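Side-chain contacts in Mgp-operon protein 3 (Mycoplasma pneumoniae, PDB 6RJ1), which is an extracellular adhesin of a human pathogen, probably helping the mycoplasma to attach to host cells: residues Pro19-Leu24 / Gly931-Ser936; Thr189-Ser194 / Lys207-Asn212; Thr245-Gly250 / Asn258-Thr263; Asp671-Asn676 / Tyr738-Phe743. All blocks are in the same frame, centred on the assembly; numbering follows the deposited sequence.

Contact 1 (Pro19-Leu24 / Gly931-Ser936); sequences PFTTPL and GILPLS
L933, which closes strand 928-933, and L935, just past it, reach to P19 and T21, in the loop that follows strand 13-17, and they do so almost entirely through methyl groups. The CD2 branch of L935 approaches both the P19 ring, at 4.4 Å from P19 CB, and the T21 methyl, at 4.1 Å from T21 CG2. Two residues earlier, on the last residue of the strand, CD1 of L933 lies 3.7 Å from T21 CA and so packs on backbone as much as on side chain.

A second group brings a methyl against a polar atom. L935 CD2 stands 3.4 Å from P19 O, a van der Waals neighbour without any hydrogen bond.

Polar bonding stays inside the loop. T21 OG1 donates to F20 O at 2.7 Å; the hydroxyl comes to the carbonyl oxygen from the side (C=O...donor angle 105°) and tilted 20° from the carbonyl plane. With chi1 at 76°, the hydroxyl faces back over its own chain while CG2 is turned to the leucines, which is how a threonine serves both sides. P934, at the centre of an inverse gamma turn, separates the two leucines.

T21 also touches A941 and I943, and L933 touches Y6, L8 and Y17, so chain start and chain end share one apolar seam. Its chemistry implies attachment by shape and dispersion, with no hydrogen bond joining the two segments.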
loop_
_atom_site.group_PDB
_atom_site.type_symbol
_atom_site.label_atom_id
_atom_site.label_comp_id
_atom_site.label_asym_id
_atom_site.label_seq_id
_atom_site.Cartn_x
_atom_site.Cartn_y
_atom_site.Cartn_z
ATOM N N PRO A 19 18.613 -20.044 25.044
ATOM C CA PRO A 19 18.525 -18.927 26.000
ATOM C C PRO A 19 19.879 -18.600 26.675
ATOM O O PRO A 19 19.932 -17.775 27.579
ATOM C CB PRO A 19 17.437 -19.388 26.973
ATOM C CG PRO A 19 17.527 -20.855 26.960
ATOM C CD PRO A 19 17.919 -21.243 25.565
ATOM N N PHE A 20 20.979 -19.230 26.204
ATOM C CA PHE A 20 22.355 -18.955 26.606
ATOM C C PHE A 20 22.950 -17.921 25.632
ATOM O O PHE A 20 24.115 -17.556 25.770
ATOM C CB PHE A 20 23.201 -20.227 26.543
ATOM C CG PHE A 20 23.180 -21.108 27.760
ATOM C CD1 PHE A 20 23.401 -20.580 29.028
ATOM C CD2 PHE A 20 23.032 -22.481 27.635
ATOM C CE1 PHE A 20 23.414 -21.406 30.152
ATOM C CE2 PHE A 20 23.061 -23.311 28.756
ATOM C CZ PHE A 20 23.264 -22.772 30.008
ATOM N N THR A 21 22.139 -17.483 24.628
ATOM C CA THR A 21 22.395 -16.493 23.554
ATOM C C THR A 21 23.309 -17.047 22.429
ATOM O O THR A 21 23.702 -16.290 21.533
ATOM C CB THR A 21 22.889 -15.113 24.092
ATOM O OG1 THR A 21 24.257 -15.183 24.485
ATOM C CG2 THR A 21 22.044 -14.579 25.245
ATOM N N THR A 22 23.605 -18.360 22.450
ATOM C CA THR A 22 24.468 -18.983 21.446
ATOM C C THR A 22 23.684 -19.846 20.454
ATOM O O THR A 22 22.740 -20.533 20.863
ATOM C CB THR A 22 25.561 -19.816 22.108
ATOM O OG1 THR A 22 24.944 -20.796 22.937
ATOM C CG2 THR A 22 26.544 -18.974 22.904
ATOM N N PRO A 23 24.090 -19.876 19.158
ATOM C CA PRO A 23 23.390 -20.747 18.200
ATOM C C PRO A 23 23.613 -22.228 18.501
ATOM O O PRO A 23 24.723 -22.637 18.855
ATOM C CB PRO A 23 23.980 -20.339 16.851
ATOM C CG PRO A 23 25.303 -19.767 17.165
ATOM C CD PRO A 23 25.190 -19.132 18.508
ATOM N N LEU A 24 22.540 -23.022 18.404
ATOM C CA LEU A 24 22.558 -24.456 18.670
ATOM C C LEU A 24 23.249 -25.216 17.540
ATOM O O LEU A 24 23.993 -26.156 17.815
ATOM C CB LEU A 24 21.124 -24.958 18.921
ATOM C CG LEU A 24 20.926 -26.355 19.522
ATOM C CD1 LEU A 24 21.763 -26.571 20.798
ATOM C CD2 LEU A 24 19.461 -26.594 19.804
ATOM N N GLY A 931 19.878 -10.019 15.864
ATOM C CA GLY A 931 18.528 -10.186 16.374
ATOM C C GLY A 931 18.435 -9.953 17.864
ATOM O O GLY A 931 19.432 -9.673 18.530
ATOM N N ILE A 932 17.211 -10.058 18.381
ATOM C CA ILE A 932 16.884 -9.885 19.796
ATOM C C ILE A 932 16.166 -11.135 20.326
ATOM O O ILE A 932 15.179 -11.586 19.736
ATOM C CB ILE A 932 16.075 -8.568 20.041
ATOM C CG1 ILE A 932 16.857 -7.336 19.534
ATOM C CG2 ILE A 932 15.694 -8.400 21.531
ATOM C CD1 ILE A 932 16.058 -6.229 19.106
ATOM N N LEU A 933 16.665 -11.691 21.439
ATOM C CA LEU A 933 16.090 -12.881 22.069
ATOM C C LEU A 933 15.322 -12.514 23.332
ATOM O O LEU A 933 15.940 -11.999 24.266
ATOM C CB LEU A 933 17.173 -13.915 22.442
ATOM C CG LEU A 933 18.204 -14.328 21.399
ATOM C CD1 LEU A 933 19.225 -15.245 22.014
ATOM C CD2 LEU A 933 17.566 -15.022 20.207
ATOM N N PRO A 934 13.998 -12.797 23.424
ATOM C CA PRO A 934 13.285 -12.524 24.683
ATOM C C PRO A 934 13.579 -13.648 25.681
ATOM O O PRO A 934 12.862 -14.652 25.733
ATOM C CB PRO A 934 11.808 -12.450 24.268
ATOM C CG PRO A 934 11.731 -13.077 22.938
ATOM C CD PRO A 934 13.105 -13.425 22.435
ATOM N N LEU A 935 14.689 -13.492 26.432
ATOM C CA LEU A 935 15.184 -14.459 27.415
ATOM C C LEU A 935 14.181 -14.786 28.521
ATOM O O LEU A 935 14.179 -15.907 29.035
ATOM C CB LEU A 935 16.503 -13.982 28.039
ATOM C CG LEU A 935 17.696 -13.769 27.113
ATOM C CD1 LEU A 935 18.824 -13.096 27.868
ATOM C CD2 LEU A 935 18.185 -15.081 26.514
ATOM N N SER A 936 13.359 -13.792 28.901
ATOM C CA SER A 936 12.309 -13.880 29.918
ATOM C C SER A 936 11.428 -12.629 29.866
ATOM O O SER A 936 11.671 -11.724 29.056
ATOM C CB SER A 936 12.906 -14.062 31.318
ATOM O OG SER A 936 13.569 -12.898 31.783
#

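Contact 2 (Thr189-Ser194 / Lys207-Asn212); sequences TVHFGS and KGLKNN
K207 runs its long side chain past F192 and on toward the carbonyl of H191, at the end of the short helix 187-192. From CB, which leads toward the helix, the chain reaches CG, and this methylene comes obliquely to the ring's far carbon, 4.1 Å from F192 CZ. A bend at chi2 (-85°) then turns the chain along the ring. CE passes 4.4 Å from F192 CE1, and the extended last bonds carry the ammonium to 3.7 Å between NZ and H191 O, too far to count as a hydrogen bond. The charge also sits 5.7 Å from the centroid of the F192 ring, so any cation-pi attraction is weak at most. A lysine suits this place because its methylenes can lie against a phenyl while its charge stays near the carbonyl end of a helix, where it would probably be favoured.

Further into the interior, L209 takes over. Its CD1 makes an off-centre CH-pi contact, 4.2 Å from the centroid of the H191 ring, while V190 CG1 lies over the centre of that ring on the opposite side of its plane. L209 also touches W200 and Q187.

The backbone N of G193 is bonded to T189 O, and beyond L209 the chain turns back toward N212, with N211 in the position of positive phi. The motif is thus a helix C-terminus closed by a glycine with positive phi, G193, lying against a loop that reverses in a type II beta turn from L209 to N212.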
loop_
_atom_site.group_PDB
_atom_site.type_symbol
_atom_site.label_atom_id
_atom_site.label_comp_id
_atom_site.label_asym_id
_atom_site.label_seq_id
_atom_site.Cartn_x
_atom_site.Cartn_y
_atom_site.Cartn_z
ATOM N N THR A 189 -14.931 23.860 -18.408
ATOM C CA THR A 189 -14.324 23.766 -19.743
ATOM C C THR A 189 -14.698 22.412 -20.367
ATOM O O THR A 189 -15.006 22.353 -21.551
ATOM C CB THR A 189 -12.794 23.973 -19.651
ATOM O OG1 THR A 189 -12.522 25.241 -19.053
ATOM C CG2 THR A 189 -12.096 23.893 -21.006
ATOM N N VAL A 190 -14.683 21.338 -19.561
ATOM C CA VAL A 190 -15.026 19.984 -20.005
ATOM C C VAL A 190 -16.445 19.911 -20.598
ATOM O O VAL A 190 -16.621 19.365 -21.690
ATOM C CB VAL A 190 -14.800 18.933 -18.878
ATOM C CG1 VAL A 190 -15.442 17.587 -19.210
ATOM C CG2 VAL A 190 -13.316 18.760 -18.576
ATOM N N HIS A 191 -17.432 20.490 -19.901
ATOM C CA HIS A 191 -18.832 20.401 -20.301
ATOM C C HIS A 191 -19.346 21.527 -21.168
ATOM O O HIS A 191 -20.337 21.325 -21.869
ATOM C CB HIS A 191 -19.720 20.243 -19.065
ATOM C CG HIS A 191 -19.429 18.988 -18.299
ATOM N ND1 HIS A 191 -18.763 19.022 -17.090
ATOM C CD2 HIS A 191 -19.688 17.698 -18.624
ATOM C CE1 HIS A 191 -18.665 17.765 -16.703
ATOM N NE2 HIS A 191 -19.210 16.932 -17.595
ATOM N N PHE A 192 -18.700 22.695 -21.137
ATOM C CA PHE A 192 -19.153 23.841 -21.922
ATOM C C PHE A 192 -18.205 24.254 -23.049
ATOM O O PHE A 192 -18.618 24.997 -23.941
ATOM C CB PHE A 192 -19.473 25.030 -21.001
ATOM C CG PHE A 192 -20.624 24.750 -20.062
ATOM C CD1 PHE A 192 -21.941 24.927 -20.478
ATOM C CD2 PHE A 192 -20.393 24.288 -18.770
ATOM C CE1 PHE A 192 -23.006 24.644 -19.618
ATOM C CE2 PHE A 192 -21.459 24.006 -17.910
ATOM C CZ PHE A 192 -22.756 24.193 -18.335
ATOM N N GLY A 193 -16.963 23.777 -23.008
ATOM C CA GLY A 193 -15.950 24.095 -24.008
ATOM C C GLY A 193 -15.337 25.464 -23.801
ATOM O O GLY A 193 -16.002 26.370 -23.285
ATOM N N SER A 194 -14.055 25.623 -24.214
ATOM C CA SER A 194 -13.293 26.877 -24.104
ATOM C C SER A 194 -14.061 28.060 -24.694
ATOM O O SER A 194 -14.518 27.984 -25.832
ATOM C CB SER A 194 -11.927 26.746 -24.772
ATOM O OG SER A 194 -11.139 25.724 -24.182
ATOM N N LYS A 207 -27.100 19.452 -17.272
ATOM C CA LYS A 207 -25.837 18.757 -17.543
ATOM C C LYS A 207 -25.487 17.766 -16.417
ATOM O O LYS A 207 -24.422 17.141 -16.455
ATOM C CB LYS A 207 -24.684 19.761 -17.780
ATOM C CG LYS A 207 -24.865 20.683 -18.987
ATOM C CD LYS A 207 -24.391 20.064 -20.287
ATOM C CE LYS A 207 -24.568 21.008 -21.446
ATOM N NZ LYS A 207 -23.904 20.482 -22.661
ATOM N N GLY A 208 -26.402 17.612 -15.455
ATOM C CA GLY A 208 -26.238 16.714 -14.317
ATOM C C GLY A 208 -25.346 17.282 -13.242
ATOM O O GLY A 208 -24.717 16.532 -12.490
ATOM N N LEU A 209 -25.301 18.628 -13.173
ATOM C CA LEU A 209 -24.491 19.419 -12.253
ATOM C C LEU A 209 -25.341 20.476 -11.531
ATOM O O LEU A 209 -24.833 21.554 -11.212
ATOM C CB LEU A 209 -23.338 20.090 -13.036
ATOM C CG LEU A 209 -22.272 19.169 -13.614
ATOM C CD1 LEU A 209 -21.582 19.808 -14.780
ATOM C CD2 LEU A 209 -21.271 18.745 -12.556
ATOM N N LYS A 210 -26.630 20.167 -11.268
ATOM C CA LYS A 210 -27.564 21.052 -10.559
ATOM C C LYS A 210 -26.947 21.501 -9.237
ATOM O O LYS A 210 -26.421 20.677 -8.485
ATOM C CB LYS A 210 -28.906 20.342 -10.299
ATOM C CG LYS A 210 -30.039 21.280 -9.912
ATOM C CD LYS A 210 -31.360 20.546 -9.730
ATOM C CE LYS A 210 -31.758 20.410 -8.291
ATOM N NZ LYS A 210 -33.150 19.900 -8.162
ATOM N N ASN A 211 -26.950 22.822 -9.009
ATOM C CA ASN A 211 -26.446 23.517 -7.819
ATOM C C ASN A 211 -24.963 23.258 -7.521
ATOM O O ASN A 211 -24.524 23.540 -6.404
ATOM C CB ASN A 211 -27.324 23.230 -6.589
ATOM C CG ASN A 211 -28.773 23.578 -6.777
ATOM O OD1 ASN A 211 -29.128 24.726 -7.069
ATOM N ND2 ASN A 211 -29.640 22.588 -6.615
ATOM N N ASN A 212 -24.184 22.763 -8.510
ATOM C CA ASN A 212 -22.752 22.522 -8.313
ATOM C C ASN A 212 -22.054 23.876 -8.281
ATOM O O ASN A 212 -22.131 24.621 -9.262
ATOM C CB ASN A 212 -22.166 21.623 -9.393
ATOM C CG ASN A 212 -20.784 21.108 -9.077
ATOM O OD1 ASN A 212 -19.808 21.861 -8.993
ATOM N ND2 ASN A 212 -20.666 19.806 -8.914
#

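Contact 3 (Thr245-Gly250 / Asn258-Thr263); sequences TKEGKG and NSEKTT
The loop between strand 239-241 and helix 253-267 folds against the helix it leads into, and the meeting point is E260, on the helix, with K249 and E247 of the loop. The helix has a wider pi-type turn at 258-260, just where E260 projects toward the loop.

K249 and E260 cross at about a right angle and touch mainly through their aliphatic parts. K249 CG lies 3.7 Å from E260 CB, and K249 CE lies 3.6 Å from E260 OE1. The ammonium goes past the carboxylate: K249 NZ and E260 OE1 are 4.3 Å apart, opposite charges near one another but beyond a salt bridge. Long flexible residues suit such a surface, since their methylenes can pack while the charged ends remain at the partly exposed surface.

On its other oxygen E260 meets a like charge. E247 bends at chi2 (-58°), which brings its OE2 to 3.7 Å from E260 OE2, with the two carboxylate planes only 19° apart. Two like charges this near would probably disfavour each other, and polar neighbours may offset this. The hydroxyl of Y356 is hydrogen-bonded to E260 OE2 and to the backbone N of G248, linking helix and loop; K249 probably eases the charge further. G248 has positive phi, which glycine adopts readily.

Within the helix, T262 turns its hydroxyl back along the chain, where OG1 donates to S259 O at 2.7 Å, in the carbonyl plane and with a C=O...donor angle of 152°.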
loop_
_atom_site.group_PDB
_atom_site.type_symbol
_atom_site.label_atom_id
_atom_site.label_comp_id
_atom_site.label_asym_id
_atom_site.label_seq_id
_atom_site.Cartn_x
_atom_site.Cartn_y
_atom_site.Cartn_z
ATOM N N THR A 245 6.468 18.719 -12.657
ATOM C CA THR A 245 5.801 19.850 -13.282
ATOM C C THR A 245 6.734 20.405 -14.381
ATOM O O THR A 245 6.275 21.086 -15.302
ATOM C CB THR A 245 5.356 20.829 -12.162
ATOM O OG1 THR A 245 3.993 20.561 -11.827
ATOM C CG2 THR A 245 5.555 22.315 -12.501
ATOM N N LYS A 246 8.031 20.049 -14.309
ATOM C CA LYS A 246 9.064 20.528 -15.231
ATOM C C LYS A 246 9.732 19.439 -16.073
ATOM O O LYS A 246 9.940 19.645 -17.268
ATOM C CB LYS A 246 10.121 21.341 -14.459
ATOM C CG LYS A 246 9.647 22.753 -14.142
ATOM C CD LYS A 246 10.328 23.342 -12.910
ATOM C CE LYS A 246 9.995 24.806 -12.697
ATOM N NZ LYS A 246 8.562 25.027 -12.353
ATOM N N GLU A 247 10.081 18.299 -15.455
ATOM C CA GLU A 247 10.773 17.208 -16.146
ATOM C C GLU A 247 9.984 15.898 -16.150
ATOM O O GLU A 247 8.913 15.823 -15.547
ATOM C CB GLU A 247 12.202 17.017 -15.586
ATOM C CG GLU A 247 13.133 18.201 -15.831
ATOM C CD GLU A 247 13.378 18.657 -17.261
ATOM O OE1 GLU A 247 13.723 19.848 -17.438
ATOM O OE2 GLU A 247 13.247 17.837 -18.199
ATOM N N GLY A 248 10.514 14.893 -16.848
ATOM C CA GLY A 248 9.881 13.592 -17.017
ATOM C C GLY A 248 8.994 13.572 -18.250
ATOM O O GLY A 248 8.698 14.626 -18.826
ATOM N N LYS A 249 8.571 12.374 -18.678
ATOM C CA LYS A 249 7.708 12.219 -19.855
ATOM C C LYS A 249 6.345 11.565 -19.535
ATOM O O LYS A 249 5.555 11.329 -20.445
ATOM C CB LYS A 249 8.442 11.480 -20.992
ATOM C CG LYS A 249 9.563 12.284 -21.627
ATOM C CD LYS A 249 9.056 13.477 -22.426
ATOM C CE LYS A 249 10.102 14.549 -22.581
ATOM N NZ LYS A 249 9.574 15.722 -23.332
ATOM N N GLY A 250 6.076 11.322 -18.253
ATOM C CA GLY A 250 4.830 10.724 -17.794
ATOM C C GLY A 250 4.547 9.392 -18.452
ATOM O O GLY A 250 5.366 8.471 -18.357
ATOM N N ASN A 258 13.094 7.421 -27.239
ATOM C CA ASN A 258 13.733 8.140 -28.341
ATOM C C ASN A 258 14.713 9.239 -27.931
ATOM O O ASN A 258 15.692 9.447 -28.655
ATOM C CB ASN A 258 12.686 8.710 -29.305
ATOM C CG ASN A 258 11.792 7.679 -29.974
ATOM O OD1 ASN A 258 12.049 6.463 -29.962
ATOM N ND2 ASN A 258 10.704 8.155 -30.571
ATOM N N SER A 259 14.456 9.965 -26.817
ATOM C CA SER A 259 15.346 11.068 -26.437
ATOM C C SER A 259 15.630 11.213 -24.940
ATOM O O SER A 259 16.793 11.131 -24.537
ATOM C CB SER A 259 14.824 12.392 -26.996
ATOM O OG SER A 259 13.527 12.703 -26.512
ATOM N N GLU A 260 14.577 11.438 -24.125
ATOM C CA GLU A 260 14.655 11.715 -22.688
ATOM C C GLU A 260 15.417 10.671 -21.842
ATOM O O GLU A 260 15.878 11.013 -20.750
ATOM C CB GLU A 260 13.260 11.967 -22.120
ATOM C CG GLU A 260 13.220 13.033 -21.035
ATOM C CD GLU A 260 13.768 14.418 -21.340
ATOM O OE1 GLU A 260 13.698 14.862 -22.510
ATOM O OE2 GLU A 260 14.260 15.069 -20.388
ATOM N N LYS A 261 15.586 9.437 -22.348
ATOM C CA LYS A 261 16.350 8.391 -21.665
ATOM C C LYS A 261 17.815 8.853 -21.570
ATOM O O LYS A 261 18.342 8.939 -20.464
ATOM C CB LYS A 261 16.229 7.052 -22.420
ATOM C CG LYS A 261 17.046 5.894 -21.843
ATOM C CD LYS A 261 17.088 4.676 -22.783
ATOM C CE LYS A 261 17.999 4.829 -23.984
ATOM N NZ LYS A 261 19.439 4.781 -23.612
ATOM N N THR A 262 18.433 9.224 -22.722
ATOM C CA THR A 262 19.823 9.697 -22.805
ATOM C C THR A 262 20.047 10.968 -21.986
ATOM O O THR A 262 21.125 11.135 -21.416
ATOM C CB THR A 262 20.300 9.845 -24.265
ATOM O OG1 THR A 262 19.463 10.771 -24.959
ATOM C CG2 THR A 262 20.354 8.514 -25.012
ATOM N N THR A 263 19.016 11.844 -21.910
ATOM C CA THR A 263 19.039 13.088 -21.133
ATOM C C THR A 263 19.212 12.750 -19.649
ATOM O O THR A 263 20.122 13.278 -19.008
ATOM C CB THR A 263 17.780 13.928 -21.423
ATOM O OG1 THR A 263 17.754 14.262 -22.811
ATOM C CG2 THR A 263 17.714 15.203 -20.589
#

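Contact 4 (Asp671-Asn676 / Tyr738-Phe743); sequences DALGLN and YYSANF
The phenyl ring of F743 is approached obliquely by L675, whose CD2 lies 4.3 Å from F743 CD1. At the edge of the ring, in its plane, lies the backbone oxygen S740 O, a position in which a carbonyl can face the slightly positive ring hydrogens. The ring also meets that of Y737, their planes about 60° apart, and L675 touches Y737 as well, so leucine and two aromatics form one apolar group. The other flat groups lie beyond the contact proper: the N676 amide donates from ND2 to D671 OD1 at 2.9 Å, but at a bent N-H...acceptor angle of 126°, a weak bond between D671 and N676 across the turn that follows. The D671 carboxylate is held further by S580 through OD2.

L673 makes the deeper half of the interface. Its CD2 methyl lies 3.6 Å from S740 OG, 4.0 Å from S740 CB and 4.3 Å from F743 CB, packing into the bend of the loop. With OG anti to the carbonyl carbon (chi1 -70°), the serine hydroxyl lies beside this methyl, and it is satisfied by a hydrogen bond between S740 OG and S774 OG. Serine's short side chain lets the L673 methyl approach while its hydroxyl makes that bond.

G674, with positive phi, turns the chain out of the helix, and L673 and L675 on either side of it both point at the loop. The chemistry implies a join made by leucine methyls, in which the buried serine hydroxyl finds its polar partner outside the pair of segments.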
loop_
_atom_site.group_PDB
_atom_site.type_symbol
_atom_site.label_atom_id
_atom_site.label_comp_id
_atom_site.label_asym_id
_atom_site.label_seq_id
_atom_site.Cartn_x
_atom_site.Cartn_y
_atom_site.Cartn_z
ATOM N N ASP A 671 -5.946 17.546 1.311
ATOM C CA ASP A 671 -6.492 16.192 1.347
ATOM C C ASP A 671 -5.479 15.172 1.834
ATOM O O ASP A 671 -5.858 14.200 2.483
ATOM C CB ASP A 671 -6.993 15.796 -0.045
ATOM C CG ASP A 671 -8.286 16.456 -0.507
ATOM O OD1 ASP A 671 -8.675 17.495 0.075
ATOM O OD2 ASP A 671 -8.906 15.935 -1.443
ATOM N N ALA A 672 -4.203 15.354 1.490
ATOM C CA ALA A 672 -3.160 14.414 1.874
ATOM C C ALA A 672 -2.664 14.652 3.283
ATOM O O ALA A 672 -2.248 13.709 3.948
ATOM C CB ALA A 672 -2.008 14.497 0.895
ATOM N N LEU A 673 -2.702 15.909 3.743
ATOM C CA LEU A 673 -2.209 16.301 5.054
ATOM C C LEU A 673 -3.307 16.419 6.124
ATOM O O LEU A 673 -2.996 16.658 7.293
ATOM C CB LEU A 673 -1.403 17.599 4.908
ATOM C CG LEU A 673 0.083 17.484 4.532
ATOM C CD1 LEU A 673 0.286 16.953 3.116
ATOM C CD2 LEU A 673 0.764 18.826 4.640
ATOM N N GLY A 674 -4.560 16.195 5.724
ATOM C CA GLY A 674 -5.728 16.236 6.601
ATOM C C GLY A 674 -5.973 17.595 7.212
ATOM O O GLY A 674 -6.151 17.704 8.428
ATOM N N LEU A 675 -5.970 18.636 6.362
ATOM C CA LEU A 675 -6.103 20.021 6.776
ATOM C C LEU A 675 -7.488 20.639 6.506
ATOM O O LEU A 675 -7.697 21.824 6.767
ATOM C CB LEU A 675 -4.980 20.845 6.124
ATOM C CG LEU A 675 -3.566 20.563 6.621
ATOM C CD1 LEU A 675 -2.544 20.988 5.598
ATOM C CD2 LEU A 675 -3.300 21.265 7.936
ATOM N N ASN A 676 -8.435 19.836 6.021
ATOM C CA ASN A 676 -9.791 20.297 5.754
ATOM C C ASN A 676 -10.643 20.095 7.005
ATOM O O ASN A 676 -10.823 18.967 7.469
ATOM C CB ASN A 676 -10.387 19.591 4.528
ATOM C CG ASN A 676 -9.615 19.824 3.252
ATOM O OD1 ASN A 676 -9.462 20.957 2.789
ATOM N ND2 ASN A 676 -9.116 18.755 2.649
ATOM N N TYR A 738 2.194 18.334 10.206
ATOM C CA TYR A 738 3.382 18.845 10.892
ATOM C C TYR A 738 4.679 18.159 10.420
ATOM O O TYR A 738 5.758 18.515 10.895
ATOM C CB TYR A 738 3.217 18.814 12.429
ATOM C CG TYR A 738 2.840 17.468 13.012
ATOM C CD1 TYR A 738 3.812 16.517 13.309
ATOM C CD2 TYR A 738 1.516 17.167 13.322
ATOM C CE1 TYR A 738 3.474 15.286 13.865
ATOM C CE2 TYR A 738 1.167 15.938 13.883
ATOM C CZ TYR A 738 2.152 15.008 14.168
ATOM O OH TYR A 738 1.816 13.785 14.696
ATOM N N TYR A 739 4.577 17.225 9.455
ATOM C CA TYR A 739 5.725 16.571 8.829
ATOM C C TYR A 739 6.237 17.483 7.717
ATOM O O TYR A 739 7.318 17.263 7.173
ATOM C CB TYR A 739 5.332 15.185 8.274
ATOM C CG TYR A 739 5.567 14.038 9.233
ATOM C CD1 TYR A 739 5.586 14.246 10.610
ATOM C CD2 TYR A 739 5.756 12.743 8.767
ATOM C CE1 TYR A 739 5.805 13.198 11.497
ATOM C CE2 TYR A 739 5.980 11.685 9.649
ATOM C CZ TYR A 739 6.001 11.919 11.014
ATOM O OH TYR A 739 6.226 10.897 11.898
ATOM N N SER A 740 5.440 18.513 7.388
ATOM C CA SER A 740 5.735 19.536 6.393
ATOM C C SER A 740 6.093 20.828 7.111
ATOM O O SER A 740 5.409 21.222 8.062
ATOM C CB SER A 740 4.538 19.762 5.475
ATOM O OG SER A 740 4.333 18.657 4.615
ATOM N N ALA A 741 7.169 21.483 6.658
ATOM C CA ALA A 741 7.655 22.735 7.240
ATOM C C ALA A 741 6.696 23.893 7.012
ATOM O O ALA A 741 6.441 24.650 7.942
ATOM C CB ALA A 741 9.032 23.072 6.685
ATOM N N ASN A 742 6.149 24.014 5.792
ATOM C CA ASN A 742 5.258 25.108 5.404
ATOM C C ASN A 742 3.812 24.647 5.168
ATOM O O ASN A 742 3.206 25.020 4.155
ATOM C CB ASN A 742 5.829 25.831 4.156
ATOM C CG ASN A 742 5.938 24.959 2.905
ATOM O OD1 ASN A 742 5.931 23.715 2.962
ATOM N ND2 ASN A 742 6.033 25.599 1.747
ATOM N N PHE A 743 3.249 23.846 6.100
ATOM C CA PHE A 743 1.868 23.370 5.958
ATOM C C PHE A 743 0.873 24.547 5.936
ATOM O O PHE A 743 1.000 25.471 6.749
ATOM C CB PHE A 743 1.495 22.306 7.004
ATOM C CG PHE A 743 1.485 22.758 8.445
ATOM C CD1 PHE A 743 0.314 23.222 9.037
ATOM C CD2 PHE A 743 2.631 22.666 9.227
ATOM C CE1 PHE A 743 0.301 23.626 10.372
ATOM C CE2 PHE A 743 2.616 23.061 10.565
ATOM C CZ PHE A 743 1.451 23.539 11.129
#

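Overall arrangement
Contact 1 pairs residues near the two chain ends and thereby encloses the other three in sequence; contacts 2, 3 and 4 follow one another in series within that span. In space contacts 1 and 2 lie on opposite sides of the chain's centre, their centres 68 Å apart. Contacts 2, 3 and 4 form a looser trio with centres 30 to 34 Å from each other, and the nearest atoms of contact 4 are about 14 Å from those of both contact 2 and contact 3. None touches another. Contacts 2 and 3 close short local excursions, whereas contact 4 ties a helix end to a loop more than sixty residues later.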